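Local coordinates for protein probable WRKY transcription factor 52 (Arabidopsis thaliana, PDB 4C6S) that acts in plant immunity as a disease resistance protein and W-box-binding transcription factor, pairing with RPS4 to recognise bacterial effectors, and is represented here by its TIR domain, at residues E5-C9 against I33-V37; S60-P65 against F78-L82; L64-P70 against S101-W107. All coordinates share one frame; numbering follows the deposited sequence.

How the interactions relate
All three contacts belong to one TIR domain and meet on its five-stranded parallel sheet. Interaction 1 pairs strand 8-12 with strand 35-39 at one edge of the sheet; interaction 2 lays helix 74-82 against strand 59-65, on the other side of 8-12. The two touch through Cys9 O and Val61 N, 2.9 Å apart, and through Val8 CG1 packed on Val61 CG2. Interaction 3 takes over where strand 59-65 ends, sharing Leu64 and Pro65 with interaction 2, their centres about 13 Å apart. It holds a sulfate, probably from the crystallisation liquor, and lies on the opposite side of the chain's centre from interaction 1, about 26 Å between centres.

Interaction 1 of 3, residues E5-C9 against I33-V37; sequences EEFVC and INNVV
Val8 meets 33-37 through both its backbone polar groups. Its N donates to Asn34 O at 2.9 Å, and its O takes the N-H of Val36 at 3.0 Å, in a nearly straight approach to the carbonyl. The same Val8 O also receives a CA-H...O contact from Asn35 CA, at 3.1 Å. Side chains fill in around these bonds: Val8 CG2 packs on Ile33 CG2 at 3.5 Å, placed there because this branch stands opposite the carbonyl carbon and next to the N. On the other face, Cys9 SG and Val36 CG2 are 4.0 Å apart, and Phe7 brings CE2 obliquely to the same methyl. This is the parallel pairing of the first two strands of the TIR domain sheet, Val8 opposite Asn35 and Cys9 opposite Val36, in which 35-39 is an outermost strand and 8-12 goes on to pair with 59-65. Ahead of Val8, a water links the two backbones, donating to Glu6 O and accepting from Asn34 N. The Asn35 amide turns back along its own segment: ND2 donates to Ile33 O at 3.2 Å, in the carbonyl plane and almost straight (172°), while OD1 is hydrogen-bonded to Ser25 OG of helix 20-30, so both ends of the amide are held. Leu28 of that helix packs on Val8, Ile33 and Asn35, whereas Ile54 and Lys53 of helix 51-56 reach Cys9 and Val36 respectively.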
loop_
_atom_site.group_PDB
_atom_site.type_symbol
_atom_site.label_atom_id
_atom_site.label_comp_id
_atom_site.label_asym_id
_atom_site.label_seq_id
_atom_site.Cartn_x
_atom_site.Cartn_y
_atom_site.Cartn_z
ATOM N N GLU A 5 1.403 25.404 -12.677
ATOM C CA GLU A 5 1.002 24.121 -12.104
ATOM C C GLU A 5 1.870 23.750 -10.916
ATOM O O GLU A 5 2.980 23.249 -11.082
ATOM C CB GLU A 5 1.082 23.010 -13.149
ATOM C CG GLU A 5 -0.184 22.825 -13.964
ATOM C CD GLU A 5 0.106 22.401 -15.392
ATOM O OE1 GLU A 5 1.234 21.932 -15.658
ATOM O OE2 GLU A 5 -0.790 22.546 -16.250
ATOM N N GLU A 6 1.364 23.998 -9.717
ATOM C CA GLU A 6 2.083 23.611 -8.517
ATOM C C GLU A 6 2.058 22.091 -8.408
ATOM O O GLU A 6 1.088 21.448 -8.822
ATOM C CB GLU A 6 1.445 24.254 -7.285
ATOM C CG GLU A 6 2.451 24.743 -6.252
ATOM C CD GLU A 6 3.268 25.917 -6.747
ATOM O OE1 GLU A 6 2.681 26.839 -7.348
ATOM O OE2 GLU A 6 4.499 25.921 -6.532
ATOM N N PHE A 7 3.126 21.512 -7.870
ATOM C CA PHE A 7 3.176 20.066 -7.719
ATOM C C PHE A 7 3.807 19.662 -6.397
ATOM O O PHE A 7 4.451 20.475 -5.729
ATOM C CB PHE A 7 3.943 19.434 -8.876
ATOM C CG PHE A 7 5.417 19.740 -8.871
ATOM C CD1 PHE A 7 5.902 20.889 -9.478
ATOM C CD2 PHE A 7 6.316 18.871 -8.267
ATOM C CE1 PHE A 7 7.262 21.167 -9.482
ATOM C CE2 PHE A 7 7.665 19.140 -8.264
ATOM C CZ PHE A 7 8.143 20.294 -8.873
ATOM N N VAL A 8 3.636 18.392 -6.038
ATOM C CA VAL A 8 4.140 17.870 -4.788
ATOM C C VAL A 8 5.337 16.979 -5.059
ATOM O O VAL A 8 5.342 16.226 -6.032
ATOM C CB VAL A 8 3.045 17.043 -4.075
ATOM C CG1 VAL A 8 3.607 16.344 -2.833
ATOM C CG2 VAL A 8 1.867 17.929 -3.726
ATOM N N CYS A 9 6.368 17.067 -4.223
ATOM C CA CYS A 9 7.461 16.107 -4.333
ATOM C C CYS A 9 7.453 15.194 -3.125
ATOM O O CYS A 9 7.571 15.663 -2.004
ATOM C CB CYS A 9 8.817 16.803 -4.437
ATOM S SG CYS A 9 10.206 15.641 -4.574
ATOM N N ILE A 33 -3.687 16.406 -8.180
ATOM C CA ILE A 33 -2.470 17.022 -7.684
ATOM C C ILE A 33 -1.245 16.369 -8.314
ATOM O O ILE A 33 -0.905 15.230 -8.000
ATOM C CB ILE A 33 -2.393 16.937 -6.149
ATOM C CG1 ILE A 33 -3.550 17.713 -5.510
ATOM C CG2 ILE A 33 -1.074 17.467 -5.644
ATOM C CD1 ILE A 33 -3.675 17.462 -4.010
ATOM N N ASN A 34 -0.589 17.101 -9.210
ATOM C CA ASN A 34 0.602 16.592 -9.877
ATOM C C ASN A 34 1.679 16.297 -8.849
ATOM O O ASN A 34 1.822 17.030 -7.860
ATOM C CB ASN A 34 1.123 17.612 -10.872
ATOM C CG ASN A 34 0.102 17.957 -11.924
ATOM O OD1 ASN A 34 -0.668 17.101 -12.358
ATOM N ND2 ASN A 34 0.085 19.217 -12.342
ATOM N N ASN A 35 2.431 15.222 -9.060
ATOM C CA ASN A 35 3.454 14.865 -8.077
ATOM C C ASN A 35 4.568 14.037 -8.690
ATOM O O ASN A 35 4.390 13.415 -9.749
ATOM C CB ASN A 35 2.837 14.169 -6.847
ATOM C CG ASN A 35 2.310 12.772 -7.155
ATOM O OD1 ASN A 35 3.011 11.767 -6.964
ATOM N ND2 ASN A 35 1.073 12.699 -7.637
ATOM N N VAL A 36 5.732 14.067 -8.051
ATOM C CA VAL A 36 6.845 13.245 -8.496
ATOM C C VAL A 36 7.412 12.594 -7.252
ATOM O O VAL A 36 7.172 13.056 -6.128
ATOM C CB VAL A 36 7.940 14.063 -9.207
ATOM C CG1 VAL A 36 7.364 14.806 -10.400
ATOM C CG2 VAL A 36 8.574 15.037 -8.231
ATOM N N VAL A 37 8.151 11.508 -7.445
ATOM C CA VAL A 37 8.720 10.795 -6.303
ATOM C C VAL A 37 10.235 10.803 -6.436
ATOM O O VAL A 37 10.771 10.553 -7.520
ATOM C CB VAL A 37 8.207 9.337 -6.217
ATOM C CG1 VAL A 37 8.902 8.608 -5.094
ATOM C CG2 VAL A 37 6.706 9.308 -5.969
HETATM O O HOH W 1 -0.997 19.873 -9.534
#

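Interaction 2 of 3, residues S60-P65 against F78-L82; sequences SVMVLP and FAKVL
With CG anti to its carbonyl carbon (chi1 -76°), Phe78 carries its ring to the C-terminal end of strand 59-65, while Leu64 extends CD2 over that ring. Leu64 CD2 stands above the middle of the Phe78 ring face in a CH-pi contact, 3.6 Å from its centroid and only 8° off the normal. Pro65 CD comes to Phe78 CE2 at 3.6 Å, and Val63 O approaches Phe78 CZ at 3.4 Å, both obliquely, so the strand backbone as well as its side chains borders the ring. Met62, whose end neighbours Phe78, packs its CG against Val81 CG1 at 4.1 Å. Near Ser60 the contact becomes polar: a water accepts from Ser60 OG and donates to Val81 O, joining strand and helix where no direct hydrogen bond does. Trp74 of the same helix also packs on Met62, and Val73 on Phe78. The short axes run nearly antiparallel, at 168° and 10.2 Å, the packing expected of the beta-alpha-beta unit formed by strand 59-65, helix 74-82 and strand 92-98 in the TIR domain.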
loop_
_atom_site.group_PDB
_atom_site.type_symbol
_atom_site.label_atom_id
_atom_site.label_comp_id
_atom_site.label_asym_id
_atom_site.label_seq_id
_atom_site.Cartn_x
_atom_site.Cartn_y
_atom_site.Cartn_z
ATOM N N SER A 60 6.571 19.667 -0.140
ATOM C CA SER A 60 7.520 18.573 -0.018
ATOM C C SER A 60 7.002 17.604 1.032
ATOM O O SER A 60 6.889 17.956 2.207
ATOM C CB SER A 60 8.893 19.131 0.378
ATOM O OG SER A 60 9.846 18.101 0.551
ATOM N N VAL A 61 6.648 16.394 0.608
ATOM C CA VAL A 61 6.173 15.376 1.545
ATOM C C VAL A 61 7.307 14.389 1.787
ATOM O O VAL A 61 7.672 13.633 0.881
ATOM C CB VAL A 61 4.986 14.610 0.980
ATOM C CG1 VAL A 61 4.566 13.489 1.950
ATOM C CG2 VAL A 61 3.824 15.547 0.706
ATOM N N MET A 62 7.874 14.401 2.993
ATOM C CA MET A 62 8.969 13.498 3.328
ATOM C C MET A 62 8.395 12.266 4.000
ATOM O O MET A 62 7.838 12.362 5.093
ATOM C CB MET A 62 9.954 14.180 4.275
ATOM C CG MET A 62 10.620 15.398 3.631
ATOM S SD MET A 62 11.862 16.219 4.654
ATOM C CE MET A 62 12.886 14.857 5.070
ATOM N N VAL A 63 8.487 11.121 3.331
ATOM C CA VAL A 63 8.034 9.869 3.925
ATOM C C VAL A 63 9.232 9.221 4.568
ATOM O O VAL A 63 10.196 8.842 3.893
ATOM C CB VAL A 63 7.431 8.932 2.885
ATOM C CG1 VAL A 63 7.081 7.601 3.541
ATOM C CG2 VAL A 63 6.196 9.579 2.273
ATOM N N LEU A 64 9.195 9.131 5.893
ATOM C CA LEU A 64 10.379 8.794 6.666
ATOM C C LEU A 64 10.305 7.353 7.114
ATOM O O LEU A 64 9.207 6.839 7.362
ATOM C CB LEU A 64 10.478 9.716 7.884
ATOM C CG LEU A 64 10.642 11.188 7.490
ATOM C CD1 LEU A 64 10.220 12.116 8.615
ATOM C CD2 LEU A 64 12.082 11.471 7.078
ATOM N N PRO A 65 11.468 6.682 7.190
ATOM C CA PRO A 65 11.517 5.288 7.657
ATOM C C PRO A 65 11.409 5.249 9.175
ATOM O O PRO A 65 12.409 5.206 9.893
ATOM C CB PRO A 65 12.890 4.810 7.188
ATOM C CG PRO A 65 13.738 6.056 7.176
ATOM C CD PRO A 65 12.804 7.190 6.805
ATOM N N PHE A 78 18.005 12.526 4.612
ATOM C CA PHE A 78 16.893 13.463 4.462
ATOM C C PHE A 78 17.257 14.940 4.645
ATOM O O PHE A 78 16.536 15.808 4.156
ATOM C CB PHE A 78 15.716 13.050 5.349
ATOM C CG PHE A 78 14.937 11.871 4.802
ATOM C CD1 PHE A 78 13.900 12.065 3.897
ATOM C CD2 PHE A 78 15.267 10.573 5.163
ATOM C CE1 PHE A 78 13.163 10.991 3.380
ATOM C CE2 PHE A 78 14.555 9.484 4.640
ATOM C CZ PHE A 78 13.498 9.695 3.746
ATOM N N ALA A 79 18.365 15.230 5.326
ATOM C CA ALA A 79 18.820 16.617 5.434
ATOM C C ALA A 79 18.927 17.266 4.052
ATOM O O ALA A 79 18.589 18.433 3.882
ATOM C CB ALA A 79 20.158 16.711 6.164
ATOM N N LYS A 80 19.396 16.502 3.069
ATOM C CA LYS A 80 19.564 17.032 1.721
ATOM C C LYS A 80 18.220 17.339 1.056
ATOM O O LYS A 80 18.168 18.137 0.117
ATOM C CB LYS A 80 20.386 16.073 0.856
ATOM C CG LYS A 80 19.695 14.742 0.578
ATOM C CD LYS A 80 20.644 13.778 -0.126
ATOM C CE LYS A 80 19.884 12.620 -0.756
ATOM N NZ LYS A 80 20.010 11.344 -0.012
ATOM N N VAL A 81 17.143 16.719 1.541
ATOM C CA VAL A 81 15.816 17.024 1.022
ATOM C C VAL A 81 15.292 18.336 1.605
ATOM O O VAL A 81 14.798 19.200 0.874
ATOM C CB VAL A 81 14.803 15.891 1.307
ATOM C CG1 VAL A 81 13.426 16.301 0.829
ATOM C CG2 VAL A 81 15.233 14.623 0.602
ATOM N N LEU A 82 15.407 18.485 2.919
ATOM C CA LEU A 82 14.882 19.667 3.596
ATOM C C LEU A 82 15.640 20.931 3.193
ATOM O O LEU A 82 15.063 22.022 3.150
ATOM C CB LEU A 82 14.928 19.491 5.117
ATOM C CG LEU A 82 14.312 20.645 5.912
ATOM C CD1 LEU A 82 12.843 20.788 5.560
ATOM C CD2 LEU A 82 14.498 20.469 7.408
HETATM O O HOH W 2 11.923 19.917 0.887
#

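Interaction 3 of 3, residues L64-P70 against S101-W107; sequences LPGNCDP and SLLRDQW. With SO4 (sulfate ion), chain D.
Gly66 O accepts the N-H of Leu103 at 2.9 Å, tying the type I turn Pro65-Cys68 to the N-cap residue of helix 104-113. In the TIR domain this joins two loops at the carboxyl ends of the parallel strands 59-65 and 92-98. Gly66 O also faces Leu102 CA in a CA-H...O contact, and a water donates to both Asn67 O and Ser101 O. The backbone N of Asn67 binds sulfate O4 at 3.1 Å. Among side chains, Asn67 OD1 accepts from Ser101 N at 2.9 Å, the donor tilted 34° from the carbonyl plane, while its ND2 bonds Asp100, fixing the amide at both ends. Leu102 CD2 lies against Gly66 CA at 3.6 Å, and Leu103 CD1 reaches the peptide between Cys68 and Asp69. Trp107 is sandwiched: Leu64 CB lies over one face, offset toward the rim, and Pro70 packs on the opposite face, its CB 3.7 Å from the six-membered ring centroid in a CH-pi contact. At the indole edge, Trp107 NE1 donates to Cys68 O at 2.7 Å, bent to 135° at the hydrogen, with the oxygen 30° out of the ring plane.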
loop_
_atom_site.group_PDB
_atom_site.type_symbol
_atom_site.label_atom_id
_atom_site.label_comp_id
_atom_site.label_asym_id
_atom_site.label_seq_id
_atom_site.Cartn_x
_atom_site.Cartn_y
_atom_site.Cartn_z
ATOM N N LEU A 64 9.195 9.131 5.893
ATOM C CA LEU A 64 10.379 8.794 6.666
ATOM C C LEU A 64 10.305 7.353 7.114
ATOM O O LEU A 64 9.207 6.839 7.362
ATOM C CB LEU A 64 10.478 9.716 7.884
ATOM C CG LEU A 64 10.642 11.188 7.490
ATOM C CD1 LEU A 64 10.220 12.116 8.615
ATOM C CD2 LEU A 64 12.082 11.471 7.078
ATOM N N PRO A 65 11.468 6.682 7.190
ATOM C CA PRO A 65 11.517 5.288 7.657
ATOM C C PRO A 65 11.409 5.249 9.175
ATOM O O PRO A 65 12.409 5.206 9.893
ATOM C CB PRO A 65 12.890 4.810 7.188
ATOM C CG PRO A 65 13.738 6.056 7.176
ATOM C CD PRO A 65 12.804 7.190 6.805
ATOM N N GLY A 66 10.171 5.260 9.654
ATOM C CA GLY A 66 9.914 5.463 11.066
ATOM C C GLY A 66 10.357 4.351 11.983
ATOM O O GLY A 66 10.457 4.561 13.194
ATOM N N ASN A 67 10.616 3.169 11.426
ATOM C CA ASN A 67 11.122 2.048 12.228
ATOM C C ASN A 67 12.611 2.186 12.549
ATOM O O ASN A 67 13.145 1.456 13.390
ATOM C CB ASN A 67 10.890 0.730 11.486
ATOM C CG ASN A 67 9.426 0.299 11.479
ATOM O OD1 ASN A 67 8.537 1.061 11.856
ATOM N ND2 ASN A 67 9.176 -0.934 11.045
ATOM N N CYS A 68 13.280 3.114 11.867
ATOM C CA CYS A 68 14.728 3.275 12.006
ATOM C C CYS A 68 15.097 4.432 12.926
ATOM O O CYS A 68 14.361 5.401 13.048
ATOM C CB CYS A 68 15.388 3.503 10.646
ATOM S SG CYS A 68 14.965 2.280 9.392
ATOM N N ASP A 69 16.262 4.317 13.553
ATOM C CA ASP A 69 16.791 5.367 14.423
ATOM C C ASP A 69 17.052 6.628 13.590
ATOM O O ASP A 69 17.839 6.596 12.636
ATOM C CB ASP A 69 18.087 4.873 15.061
ATOM C CG ASP A 69 18.647 5.823 16.117
ATOM O OD1 ASP A 69 18.226 7.003 16.202
ATOM O OD2 ASP A 69 19.534 5.367 16.870
ATOM N N PRO A 70 16.382 7.743 13.937
ATOM C CA PRO A 70 16.586 8.978 13.167
ATOM C C PRO A 70 18.053 9.409 13.140
ATOM O O PRO A 70 18.461 10.088 12.195
ATOM C CB PRO A 70 15.734 10.019 13.913
ATOM C CG PRO A 70 15.326 9.368 15.220
ATOM C CD PRO A 70 15.334 7.894 14.963
ATOM N N SER A 101 6.441 -0.377 13.279
ATOM C CA SER A 101 7.118 -0.484 14.564
ATOM C C SER A 101 7.883 0.806 14.804
ATOM O O SER A 101 9.114 0.806 14.923
ATOM C CB SER A 101 8.054 -1.687 14.557
ATOM O OG SER A 101 8.406 -2.070 15.873
ATOM N N LEU A 102 7.140 1.909 14.876
ATOM C CA LEU A 102 7.729 3.251 14.912
ATOM C C LEU A 102 8.547 3.496 16.158
ATOM O O LEU A 102 8.146 3.128 17.272
ATOM C CB LEU A 102 6.646 4.328 14.872
ATOM C CG LEU A 102 5.780 4.558 13.647
ATOM C CD1 LEU A 102 4.928 5.801 13.857
ATOM C CD2 LEU A 102 6.650 4.694 12.403
ATOM N N LEU A 103 9.704 4.119 15.964
ATOM C CA LEU A 103 10.448 4.695 17.075
ATOM C C LEU A 103 9.855 6.094 17.201
ATOM O O LEU A 103 10.466 7.086 16.805
ATOM C CB LEU A 103 11.938 4.761 16.741
ATOM C CG LEU A 103 12.581 3.391 16.556
ATOM C CD1 LEU A 103 14.085 3.502 16.280
ATOM C CD2 LEU A 103 12.325 2.523 17.773
ATOM N N ARG A 104 8.634 6.158 17.728
ATOM C CA ARG A 104 7.821 7.362 17.606
ATOM C C ARG A 104 8.406 8.541 18.376
ATOM O O ARG A 104 8.556 9.629 17.821
ATOM C CB ARG A 104 6.391 7.080 18.075
ATOM C CG ARG A 104 5.415 8.200 17.784
ATOM C CD ARG A 104 4.033 7.860 18.329
ATOM N NE ARG A 104 3.721 6.439 18.159
ATOM C CZ ARG A 104 3.050 5.917 17.132
ATOM N NH1 ARG A 104 2.597 6.689 16.147
ATOM N NH2 ARG A 104 2.828 4.606 17.091
ATOM N N ASP A 105 8.713 8.337 19.652
ATOM C CA ASP A 105 9.246 9.433 20.465
ATOM C C ASP A 105 10.561 9.976 19.908
ATOM O O ASP A 105 10.802 11.188 19.918
ATOM C CB ASP A 105 9.453 8.984 21.907
ATOM C CG ASP A 105 8.154 8.653 22.606
ATOM O OD1 ASP A 105 7.101 9.142 22.148
ATOM O OD2 ASP A 105 8.197 7.911 23.613
ATOM N N GLN A 106 11.414 9.073 19.435
ATOM C CA GLN A 106 12.676 9.471 18.811
ATOM C C GLN A 106 12.475 10.324 17.567
ATOM O O GLN A 106 13.164 11.333 17.372
ATOM C CB GLN A 106 13.521 8.230 18.481
ATOM C CG GLN A 106 13.970 7.437 19.702
ATOM C CD GLN A 106 13.064 6.266 20.043
ATOM O OE1 GLN A 106 11.845 6.316 19.848
ATOM N NE2 GLN A 106 13.661 5.199 20.559
ATOM N N TRP A 107 11.534 9.930 16.717
ATOM C CA TRP A 107 11.268 10.692 15.504
ATOM C C TRP A 107 10.574 12.014 15.792
ATOM O O TRP A 107 10.842 13.007 15.133
ATOM C CB TRP A 107 10.452 9.868 14.502
ATOM C CG TRP A 107 11.331 9.064 13.608
ATOM C CD1 TRP A 107 11.569 7.719 13.667
ATOM C CD2 TRP A 107 12.148 9.571 12.548
ATOM N NE1 TRP A 107 12.470 7.355 12.695
ATOM C CE2 TRP A 107 12.838 8.475 11.990
ATOM C CE3 TRP A 107 12.349 10.843 12.006
ATOM C CZ2 TRP A 107 13.715 8.613 10.908
ATOM C CZ3 TRP A 107 13.219 10.979 10.934
ATOM C CH2 TRP A 107 13.892 9.872 10.401
HETATM S S SO4 D . 10.050 1.515 7.304
HETATM O O1 SO4 D . 9.057 0.443 7.253
HETATM O O2 SO4 D . 9.862 2.343 6.109
HETATM O O3 SO4 D . 11.392 0.939 7.279
HETATM O O4 SO4 D . 9.908 2.283 8.551
HETATM O O HOH W 3 11.671 -0.266 14.826
#